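Local coordinates for putative PLP-dependent aminotransferase (Bacillus cereus ATCC 10987, PDB 3JU7), which probably transfers amino groups with pyridoxal phosphate as cofactor, as a member of the DegT/DnrJ/EryC1 family of aminotransferases, at residues Asp110-Asp115 against Pro292-Glu297; Glu262-Leu267 against Val348-Trp353; Gln303-Leu308 against Ile313-Tyr318. One frame throughout, in Å; residues are numbered along the deposited sequence.

Following the chain from the N terminus, the loop 110-115 first meets 292-297 and so closes contact 1 over 176 intervening residues. Before that closure, helix 250-270 opens contact 2, which is completed only at 348-353; contacts 1 and 2 therefore cross. Contact 3, a local return of the chain from helix 301-309 onto 313-318, follows contact 1 and falls wholly within the span of contact 2. All three meet around the two-stranded antiparallel sheet 291-294/347-350: I293 O lies 2.9 Å from V348 N, a probable hydrogen bond, and R316 O lies 2.7 Å from S349 N, another. C295 packs on V304, joining contacts 1 and 3.

Contact 1: residues Asp110-Asp115 against Pro292-Glu297; sequences DDWYMD and PILCPE
W112 sits in a left-handed backbone conformation (phi 61°, psi 22°) facing the extended strand residues P292 and L294, and no hydrogen bond passes between the two segments. It is placed in an Asx turn: D111 OD1 accepts from the backbone N of Y113 at 3.0 Å, so the carboxylate bridges W112. The turn belongs to the loop before helix 116-126, and the contact sets that loop against one face of the two-stranded sheet 291-294/347-350. Along the strand, P292 and L294 direct their side chains toward the loop while I293 points away, the alternation expected of an extended chain. A chi1 of -45° sets W112 CG beside the backbone N, and the indole extends from there to the strand. Its six-membered portion does the touching: CZ2 is 3.5 Å from L294 CG, which lies obliquely to the ring, the two side chains running past each other in opposite directions, whereas CZ3 meets P292 CB at 4.3 Å at the ring edge. I343 of helix 338-346 and I347 of the neighbouring strand each touch both W112 and L294. On the side of the indole away from L294, D110 O stands 3.4 Å above the ring plane, displaced toward the rim.

Contact 2: residues Glu262-Leu267 against Val348-Trp353; sequences EWYKQL and VSLPLW
Helix 250-270 is fastened to the segment 348-353 through Y264, whose side chain reaches L350, P351 and L352 in succession. The backbones stay well apart: the nearest CA atoms, those of Y264 and L352, are 9.2 Å from each other, and the phenol ring spans the interval. At its end, Y264 OH donates to P351 O at 2.6 Å. The C=O...donor angle is 145° and the hydroxyl is tilted 17° from the carbonyl plane, so the approach is bent but only modestly out of plane. Seen from the ring, the same oxygen lies at the edge and in plane, with Y264 CE2 3.3 Å from P351 O. One short bond thus engages a buried backbone carbonyl of the segment that includes strand residues 348-350, part of the antiparallel pair 291-294/347-350, the small sheet that helix 250-270 flanks. CB of both L350 and L352 points toward the helix, while CB of P351, between them in sequence, points away, and it is the backbone O of P351 that takes the bond. L350 crosses the tyrosine obliquely, bringing CD1 to 4.0 Å from Y264 CE1 and CB to 3.4 Å from Y264 OH. Nearer the root of the ring, Y264 CD2 touches L352 CD1 at 4.2 Å. Helix 358-368 also packs on the tyrosine through V361 and I364, and the L352 side chain also touches R257, I260 and S261 of helix 250-270.

Contact 3: residues Gln303-Leu308 against Ile313-Tyr318; sequences QVIEDL and IEARLY
I305 and L308 bring their CD1 atoms to the same methyl, A315 CB: I305 CD1 lies 3.4 Å from A315 CB, tighter than usual carbon contact, and L308 CD1 lies 3.6 Å from it. A315 points its methyl toward the helix, whereas I305 leaves the helix along its flank and turns only at its end. With chi1 at -65° and chi2 at -49°, the I305 chain folds so that CD1 reaches A315 while CG1 meets L317 CD2 at 3.5 Å, again a close fit; the two side chains cross at a slant. L308 and I313 are also skewed to one another, CB to CB at 4.0 Å. The arrangement is a helix followed by a tight return, in which 313-318 runs back along helix 301-309 and is joined to strand 347-350 by a backbone hydrogen bond between R316 and S349. I313 N donates to L308 O at 2.9 Å, a link back to the helix across the turn. A water bridges the polar side of the return, donating to I305 O and I313 O and accepting from A315 N. Beyond it, R316 forms a salt bridge with E314, side-on, with NE (3.0 Å) and NH2 both on E314 OE2, while R316 NH1 donates to Y318 OH at 2.9 Å.

Contact 1: residues Asp110-Asp115 against Pro292-Glu297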
loop_
_atom_site.group_PDB
_atom_site.type_symbol
_atom_site.label_atom_id
_atom_site.label_comp_id
_atom_site.label_asym_id
_atom_site.label_seq_id
_atom_site.Cartn_x
_atom_site.Cartn_y
_atom_site.Cartn_z
ATOM N N ASP A 110 -30.099 -11.339 12.043
ATOM C CA ASP A 110 -29.450 -12.359 12.876
ATOM C C ASP A 110 -28.004 -12.706 12.555
ATOM O O ASP A 110 -27.178 -12.789 13.469
ATOM C CB ASP A 110 -30.289 -13.643 12.909
ATOM C CG ASP A 110 -30.644 -14.171 11.523
ATOM O OD1 ASP A 110 -30.215 -13.608 10.480
ATOM O OD2 ASP A 110 -31.376 -15.161 11.503
ATOM N N ASP A 111 -27.683 -12.923 11.276
ATOM C CA ASP A 111 -26.305 -13.284 10.897
ATOM C C ASP A 111 -25.468 -12.079 10.476
ATOM O O ASP A 111 -24.260 -12.188 10.365
ATOM C CB ASP A 111 -26.246 -14.431 9.861
ATOM C CG ASP A 111 -26.922 -14.111 8.526
ATOM O OD1 ASP A 111 -26.945 -12.941 8.081
ATOM O OD2 ASP A 111 -27.436 -15.074 7.904
ATOM N N TRP A 112 -26.149 -10.953 10.258
ATOM C CA TRP A 112 -25.569 -9.647 9.924
ATOM C C TRP A 112 -24.789 -9.624 8.632
ATOM O O TRP A 112 -23.934 -8.771 8.431
ATOM C CB TRP A 112 -24.722 -9.108 11.068
ATOM C CG TRP A 112 -25.383 -9.257 12.393
ATOM C CD1 TRP A 112 -26.723 -9.248 12.643
ATOM C CD2 TRP A 112 -24.736 -9.418 13.657
ATOM N NE1 TRP A 112 -26.954 -9.413 13.985
ATOM C CE2 TRP A 112 -25.749 -9.519 14.633
ATOM C CE3 TRP A 112 -23.397 -9.505 14.061
ATOM C CZ2 TRP A 112 -25.465 -9.701 15.997
ATOM C CZ3 TRP A 112 -23.115 -9.676 15.398
ATOM C CH2 TRP A 112 -24.153 -9.778 16.356
ATOM N N TYR A 113 -25.082 -10.571 7.754
ATOM C CA TYR A 113 -24.575 -10.512 6.403
ATOM C C TYR A 113 -25.609 -9.824 5.489
ATOM O O TYR A 113 -26.801 -9.714 5.815
ATOM C CB TYR A 113 -24.274 -11.908 5.845
ATOM C CG TYR A 113 -23.529 -12.839 6.752
ATOM C CD1 TYR A 113 -22.351 -12.453 7.364
ATOM C CD2 TYR A 113 -23.951 -14.149 6.919
ATOM C CE1 TYR A 113 -21.639 -13.336 8.171
ATOM C CE2 TYR A 113 -23.260 -15.035 7.727
ATOM C CZ TYR A 113 -22.099 -14.631 8.360
ATOM O OH TYR A 113 -21.391 -15.536 9.143
HETATM N N MSE A 114 -25.125 -9.399 4.333
HETATM C CA MSE A 114 -25.956 -8.869 3.266
HETATM C C MSE A 114 -27.083 -9.880 3.008
HETATM O O MSE A 114 -26.840 -11.094 2.899
HETATM C CB MSE A 114 -25.068 -8.565 2.029
HETATM C CG MSE A 114 -25.786 -7.881 0.919
HETATM SE SE MSE A 114 -24.657 -6.952 -0.277
HETATM C CE MSE A 114 -23.418 -8.474 -0.580
ATOM N N ASP A 115 -28.321 -9.393 3.011
ATOM C CA ASP A 115 -29.487 -10.240 2.781
ATOM C C ASP A 115 -29.584 -10.604 1.300
ATOM O O ASP A 115 -29.852 -9.750 0.465
ATOM C CB ASP A 115 -30.756 -9.503 3.231
ATOM C CG ASP A 115 -32.041 -10.237 2.865
ATOM O OD1 ASP A 115 -32.017 -11.088 1.954
ATOM O OD2 ASP A 115 -33.089 -9.931 3.461
ATOM N N PRO A 292 -18.380 -9.325 19.579
ATOM C CA PRO A 292 -19.542 -8.548 19.178
ATOM C C PRO A 292 -20.810 -9.055 19.862
ATOM O O PRO A 292 -20.979 -10.271 20.022
ATOM C CB PRO A 292 -19.618 -8.755 17.657
ATOM C CG PRO A 292 -18.478 -9.628 17.292
ATOM C CD PRO A 292 -18.015 -10.304 18.550
ATOM N N ILE A 293 -21.685 -8.133 20.263
ATOM C CA ILE A 293 -22.913 -8.521 20.933
ATOM C C ILE A 293 -23.961 -7.430 20.766
ATOM O O ILE A 293 -23.631 -6.237 20.689
ATOM C CB ILE A 293 -22.675 -8.839 22.434
ATOM C CG1 ILE A 293 -23.857 -9.630 23.013
ATOM C CG2 ILE A 293 -22.426 -7.555 23.239
ATOM C CD1 ILE A 293 -23.592 -10.207 24.370
ATOM N N LEU A 294 -25.219 -7.838 20.646
ATOM C CA LEU A 294 -26.290 -6.871 20.594
ATOM C C LEU A 294 -26.733 -6.669 22.019
ATOM O O LEU A 294 -26.909 -7.640 22.764
ATOM C CB LEU A 294 -27.463 -7.351 19.751
ATOM C CG LEU A 294 -27.232 -7.711 18.280
ATOM C CD1 LEU A 294 -28.616 -7.961 17.608
ATOM C CD2 LEU A 294 -26.401 -6.662 17.549
ATOM N N CYS A 295 -26.862 -5.415 22.423
ATOM C CA CYS A 295 -27.376 -5.129 23.740
ATOM C C CYS A 295 -28.900 -5.250 23.650
ATOM O O CYS A 295 -29.447 -5.399 22.555
ATOM C CB CYS A 295 -26.929 -3.744 24.186
ATOM S SG CYS A 295 -27.622 -2.422 23.210
ATOM N N PRO A 296 -29.596 -5.240 24.787
ATOM C CA PRO A 296 -31.062 -5.322 24.740
ATOM C C PRO A 296 -31.746 -4.164 23.986
ATOM O O PRO A 296 -31.268 -3.032 24.035
ATOM C CB PRO A 296 -31.458 -5.287 26.216
ATOM C CG PRO A 296 -30.314 -5.823 26.932
ATOM C CD PRO A 296 -29.075 -5.477 26.135
ATOM N N GLU A 297 -32.861 -4.475 23.314
ATOM C CA GLU A 297 -33.679 -3.516 22.549
ATOM C C GLU A 297 -33.899 -2.185 23.254
ATOM O O GLU A 297 -33.850 -1.149 22.626
ATOM C CB GLU A 297 -35.049 -4.138 22.214
ATOM C CG GLU A 297 -35.056 -5.064 20.971
ATOM C CD GLU A 297 -35.080 -4.313 19.639
ATOM O OE1 GLU A 297 -35.708 -3.239 19.559
ATOM O OE2 GLU A 297 -34.466 -4.789 18.651
#

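Contact 2: residues Glu262-Leu267 against Val348-Trp353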
loop_
_atom_site.group_PDB
_atom_site.type_symbol
_atom_site.label_atom_id
_atom_site.label_comp_id
_atom_site.label_asym_id
_atom_site.label_seq_id
_atom_site.Cartn_x
_atom_site.Cartn_y
_atom_site.Cartn_z
ATOM N N GLU A 262 -15.027 -18.686 24.513
ATOM C CA GLU A 262 -15.735 -19.669 25.328
ATOM C C GLU A 262 -16.057 -19.072 26.699
ATOM O O GLU A 262 -17.182 -19.212 27.188
ATOM C CB GLU A 262 -14.893 -20.953 25.537
ATOM C CG GLU A 262 -14.600 -21.839 24.278
ATOM C CD GLU A 262 -13.715 -23.060 24.616
ATOM O OE1 GLU A 262 -13.847 -23.591 25.739
ATOM O OE2 GLU A 262 -12.890 -23.499 23.776
ATOM N N TRP A 263 -15.076 -18.422 27.330
ATOM C CA TRP A 263 -15.300 -17.809 28.637
ATOM C C TRP A 263 -16.389 -16.731 28.571
ATOM O O TRP A 263 -17.240 -16.595 29.462
ATOM C CB TRP A 263 -14.023 -17.166 29.180
ATOM C CG TRP A 263 -12.980 -18.108 29.643
ATOM C CD1 TRP A 263 -13.166 -19.371 30.136
ATOM C CD2 TRP A 263 -11.570 -17.846 29.738
ATOM N NE1 TRP A 263 -11.967 -19.911 30.497
ATOM C CE2 TRP A 263 -10.970 -18.999 30.268
ATOM C CE3 TRP A 263 -10.763 -16.746 29.431
ATOM C CZ2 TRP A 263 -9.597 -19.094 30.481
ATOM C CZ3 TRP A 263 -9.405 -16.842 29.636
ATOM C CH2 TRP A 263 -8.831 -18.005 30.147
ATOM N N TYR A 264 -16.329 -15.928 27.532
ATOM C CA TYR A 264 -17.327 -14.905 27.345
ATOM C C TYR A 264 -18.717 -15.547 27.281
ATOM O O TYR A 264 -19.649 -15.078 27.938
ATOM C CB TYR A 264 -17.041 -14.116 26.069
ATOM C CG TYR A 264 -16.496 -12.712 26.256
ATOM C CD1 TYR A 264 -17.247 -11.732 26.898
ATOM C CD2 TYR A 264 -15.268 -12.352 25.736
ATOM C CE1 TYR A 264 -16.767 -10.443 27.037
ATOM C CE2 TYR A 264 -14.787 -11.074 25.877
ATOM C CZ TYR A 264 -15.535 -10.113 26.510
ATOM O OH TYR A 264 -15.060 -8.809 26.583
ATOM N N LYS A 265 -18.842 -16.629 26.516
ATOM C CA LYS A 265 -20.136 -17.258 26.297
ATOM C C LYS A 265 -20.667 -17.844 27.591
ATOM O O LYS A 265 -21.841 -17.664 27.946
ATOM C CB LYS A 265 -20.043 -18.327 25.208
ATOM C CG LYS A 265 -19.826 -17.717 23.835
ATOM C CD LYS A 265 -19.520 -18.694 22.699
ATOM C CE LYS A 265 -18.658 -17.994 21.628
ATOM N NZ LYS A 265 -18.664 -18.656 20.297
ATOM N N GLN A 266 -19.791 -18.513 28.324
ATOM C CA GLN A 266 -20.180 -19.124 29.591
ATOM C C GLN A 266 -20.581 -18.083 30.618
ATOM O O GLN A 266 -21.574 -18.261 31.321
ATOM C CB GLN A 266 -19.035 -19.952 30.165
ATOM C CG GLN A 266 -18.716 -21.209 29.385
ATOM C CD GLN A 266 -17.423 -21.886 29.857
ATOM O OE1 GLN A 266 -16.418 -21.222 30.150
ATOM N NE2 GLN A 266 -17.445 -23.216 29.922
ATOM N N LEU A 267 -19.791 -17.017 30.719
ATOM C CA LEU A 267 -20.045 -15.972 31.707
ATOM C C LEU A 267 -21.284 -15.177 31.371
ATOM O O LEU A 267 -21.998 -14.762 32.284
ATOM C CB LEU A 267 -18.849 -15.020 31.860
ATOM C CG LEU A 267 -17.650 -15.588 32.637
ATOM C CD1 LEU A 267 -16.365 -14.724 32.454
ATOM C CD2 LEU A 267 -18.018 -15.770 34.123
ATOM N N VAL A 348 -22.430 -3.719 20.072
ATOM C CA VAL A 348 -21.341 -3.358 20.984
ATOM C C VAL A 348 -20.161 -4.270 20.681
ATOM O O VAL A 348 -20.370 -5.446 20.357
ATOM C CB VAL A 348 -21.769 -3.512 22.476
ATOM C CG1 VAL A 348 -20.548 -3.387 23.415
ATOM C CG2 VAL A 348 -22.854 -2.476 22.827
ATOM N N SER A 349 -18.938 -3.718 20.752
ATOM C CA SER A 349 -17.701 -4.452 20.512
ATOM C C SER A 349 -16.941 -4.561 21.828
ATOM O O SER A 349 -16.449 -3.560 22.344
ATOM C CB SER A 349 -16.827 -3.735 19.463
ATOM O OG SER A 349 -17.501 -3.583 18.219
ATOM N N LEU A 350 -16.872 -5.758 22.399
ATOM C CA LEU A 350 -16.281 -5.897 23.722
ATOM C C LEU A 350 -14.852 -6.374 23.569
ATOM O O LEU A 350 -14.535 -7.143 22.652
ATOM C CB LEU A 350 -17.078 -6.831 24.624
ATOM C CG LEU A 350 -18.532 -6.462 24.917
ATOM C CD1 LEU A 350 -19.216 -7.571 25.722
ATOM C CD2 LEU A 350 -18.623 -5.143 25.661
ATOM N N PRO A 351 -13.978 -5.928 24.470
ATOM C CA PRO A 351 -12.599 -6.282 24.277
ATOM C C PRO A 351 -12.318 -7.764 24.403
ATOM O O PRO A 351 -12.889 -8.469 25.244
ATOM C CB PRO A 351 -11.853 -5.473 25.351
ATOM C CG PRO A 351 -12.853 -4.865 26.196
ATOM C CD PRO A 351 -14.152 -4.877 25.480
ATOM N N LEU A 352 -11.403 -8.196 23.556
ATOM C CA LEU A 352 -10.892 -9.539 23.539
ATOM C C LEU A 352 -9.504 -9.428 22.929
ATOM O O LEU A 352 -9.363 -8.832 21.896
ATOM C CB LEU A 352 -11.791 -10.427 22.689
ATOM C CG LEU A 352 -11.601 -11.950 22.740
ATOM C CD1 LEU A 352 -12.893 -12.656 22.232
ATOM C CD2 LEU A 352 -10.415 -12.381 21.945
ATOM N N TRP A 353 -8.473 -9.925 23.605
ATOM C CA TRP A 353 -7.110 -9.932 23.070
ATOM C C TRP A 353 -6.309 -10.996 23.787
ATOM O O TRP A 353 -6.704 -11.430 24.870
ATOM C CB TRP A 353 -6.389 -8.579 23.202
ATOM C CG TRP A 353 -6.880 -7.675 24.289
ATOM C CD1 TRP A 353 -7.789 -6.668 24.152
ATOM C CD2 TRP A 353 -6.500 -7.688 25.669
ATOM N NE1 TRP A 353 -7.992 -6.047 25.352
ATOM C CE2 TRP A 353 -7.218 -6.657 26.304
ATOM C CE3 TRP A 353 -5.626 -8.464 26.425
ATOM C CZ2 TRP A 353 -7.083 -6.382 27.648
ATOM C CZ3 TRP A 353 -5.488 -8.194 27.757
ATOM C CH2 TRP A 353 -6.217 -7.165 28.364
#

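Contact 3: residues Gln303-Leu308 against Ile313-Tyr318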
loop_
_atom_site.group_PDB
_atom_site.type_symbol
_atom_site.label_atom_id
_atom_site.label_comp_id
_atom_site.label_asym_id
_atom_site.label_seq_id
_atom_site.Cartn_x
_atom_site.Cartn_y
_atom_site.Cartn_z
ATOM N N GLN A 303 -24.833 4.035 25.407
ATOM C CA GLN A 303 -24.884 4.048 26.880
ATOM C C GLN A 303 -24.039 2.939 27.475
ATOM O O GLN A 303 -23.426 3.127 28.518
ATOM C CB GLN A 303 -26.318 3.892 27.405
ATOM C CG GLN A 303 -26.971 5.194 27.879
ATOM C CD GLN A 303 -26.105 5.939 28.873
ATOM O OE1 GLN A 303 -25.502 5.329 29.757
ATOM N NE2 GLN A 303 -26.006 7.260 28.711
ATOM N N VAL A 304 -24.047 1.770 26.836
ATOM C CA VAL A 304 -23.183 0.665 27.244
ATOM C C VAL A 304 -21.695 1.100 27.195
ATOM O O VAL A 304 -20.939 0.814 28.116
ATOM C CB VAL A 304 -23.436 -0.601 26.371
ATOM C CG1 VAL A 304 -22.499 -1.777 26.776
ATOM C CG2 VAL A 304 -24.900 -0.994 26.461
ATOM N N ILE A 305 -21.297 1.815 26.138
ATOM C CA ILE A 305 -19.938 2.366 26.027
ATOM C C ILE A 305 -19.592 3.287 27.191
ATOM O O ILE A 305 -18.561 3.131 27.848
ATOM C CB ILE A 305 -19.754 3.202 24.743
ATOM C CG1 ILE A 305 -19.889 2.319 23.504
ATOM C CG2 ILE A 305 -18.389 3.935 24.743
ATOM C CD1 ILE A 305 -19.070 1.033 23.549
ATOM N N GLU A 306 -20.455 4.261 27.437
ATOM C CA GLU A 306 -20.170 5.258 28.456
ATOM C C GLU A 306 -20.219 4.630 29.866
ATOM O O GLU A 306 -19.476 5.042 30.763
ATOM C CB GLU A 306 -21.093 6.479 28.310
ATOM C CG GLU A 306 -20.368 7.837 28.543
ATOM C CD GLU A 306 -19.325 8.219 27.455
ATOM O OE1 GLU A 306 -19.478 7.816 26.277
ATOM O OE2 GLU A 306 -18.350 8.949 27.789
ATOM N N ASP A 307 -21.064 3.617 30.040
ATOM C CA ASP A 307 -21.102 2.852 31.279
ATOM C C ASP A 307 -19.850 1.996 31.497
ATOM O O ASP A 307 -19.265 2.014 32.577
ATOM C CB ASP A 307 -22.346 1.969 31.319
ATOM C CG ASP A 307 -23.636 2.769 31.521
ATOM O OD1 ASP A 307 -23.575 3.949 31.945
ATOM O OD2 ASP A 307 -24.720 2.205 31.248
ATOM N N LEU A 308 -19.414 1.249 30.491
ATOM C CA LEU A 308 -18.177 0.506 30.662
ATOM C C LEU A 308 -17.011 1.471 30.861
ATOM O O LEU A 308 -16.064 1.159 31.581
ATOM C CB LEU A 308 -17.899 -0.384 29.451
ATOM C CG LEU A 308 -18.847 -1.565 29.318
ATOM C CD1 LEU A 308 -18.633 -2.205 27.942
ATOM C CD2 LEU A 308 -18.668 -2.589 30.438
ATOM N N ILE A 313 -13.256 0.381 31.349
ATOM C CA ILE A 313 -13.289 -0.575 30.243
ATOM C C ILE A 313 -13.636 0.090 28.923
ATOM O O ILE A 313 -14.710 0.675 28.764
ATOM C CB ILE A 313 -14.309 -1.688 30.511
ATOM C CG1 ILE A 313 -13.983 -2.424 31.822
ATOM C CG2 ILE A 313 -14.343 -2.661 29.349
ATOM C CD1 ILE A 313 -15.079 -3.375 32.248
ATOM N N GLU A 314 -12.741 -0.028 27.955
ATOM C CA GLU A 314 -12.967 0.541 26.637
ATOM C C GLU A 314 -13.616 -0.489 25.683
ATOM O O GLU A 314 -12.946 -1.432 25.237
ATOM C CB GLU A 314 -11.632 1.022 26.047
ATOM C CG GLU A 314 -11.761 1.795 24.723
ATOM C CD GLU A 314 -10.535 1.722 23.843
ATOM O OE1 GLU A 314 -9.476 1.244 24.304
ATOM O OE2 GLU A 314 -10.652 2.115 22.660
ATOM N N ALA A 315 -14.911 -0.322 25.409
ATOM C CA ALA A 315 -15.606 -1.038 24.338
ATOM C C ALA A 315 -15.668 -0.087 23.151
ATOM O O ALA A 315 -15.424 1.102 23.309
ATOM C CB ALA A 315 -17.046 -1.391 24.759
ATOM N N ARG A 316 -16.023 -0.605 21.983
ATOM C CA ARG A 316 -16.301 0.239 20.833
ATOM C C ARG A 316 -17.629 -0.177 20.184
ATOM O O ARG A 316 -18.299 -1.078 20.680
ATOM C CB ARG A 316 -15.140 0.196 19.828
ATOM C CG ARG A 316 -13.860 0.790 20.380
ATOM C CD ARG A 316 -12.804 0.920 19.310
ATOM N NE ARG A 316 -11.506 1.253 19.875
ATOM C CZ ARG A 316 -10.371 1.367 19.179
ATOM N NH1 ARG A 316 -10.343 1.208 17.865
ATOM N NH2 ARG A 316 -9.242 1.665 19.808
ATOM N N LEU A 317 -17.981 0.488 19.086
ATOM C CA LEU A 317 -19.224 0.254 18.367
ATOM C C LEU A 317 -18.948 0.032 16.869
ATOM O O LEU A 317 -19.129 0.942 16.061
ATOM C CB LEU A 317 -20.135 1.479 18.532
ATOM C CG LEU A 317 -20.495 1.935 19.947
ATOM C CD1 LEU A 317 -21.173 3.280 19.870
ATOM C CD2 LEU A 317 -21.365 0.888 20.676
ATOM N N TYR A 318 -18.470 -1.161 16.518
ATOM C CA TYR A 318 -18.328 -1.582 15.136
ATOM C C TYR A 318 -19.638 -2.266 14.647
ATOM O O TYR A 318 -19.899 -3.410 15.021
ATOM C CB TYR A 318 -17.124 -2.548 15.031
ATOM C CG TYR A 318 -15.819 -1.820 15.254
ATOM C CD1 TYR A 318 -15.397 -0.830 14.356
ATOM C CD2 TYR A 318 -15.020 -2.076 16.373
ATOM C CE1 TYR A 318 -14.209 -0.129 14.555
ATOM C CE2 TYR A 318 -13.819 -1.379 16.580
ATOM C CZ TYR A 318 -13.433 -0.398 15.675
ATOM O OH TYR A 318 -12.271 0.307 15.860
HETATM O O HOH W 1 -16.236 2.085 27.003
#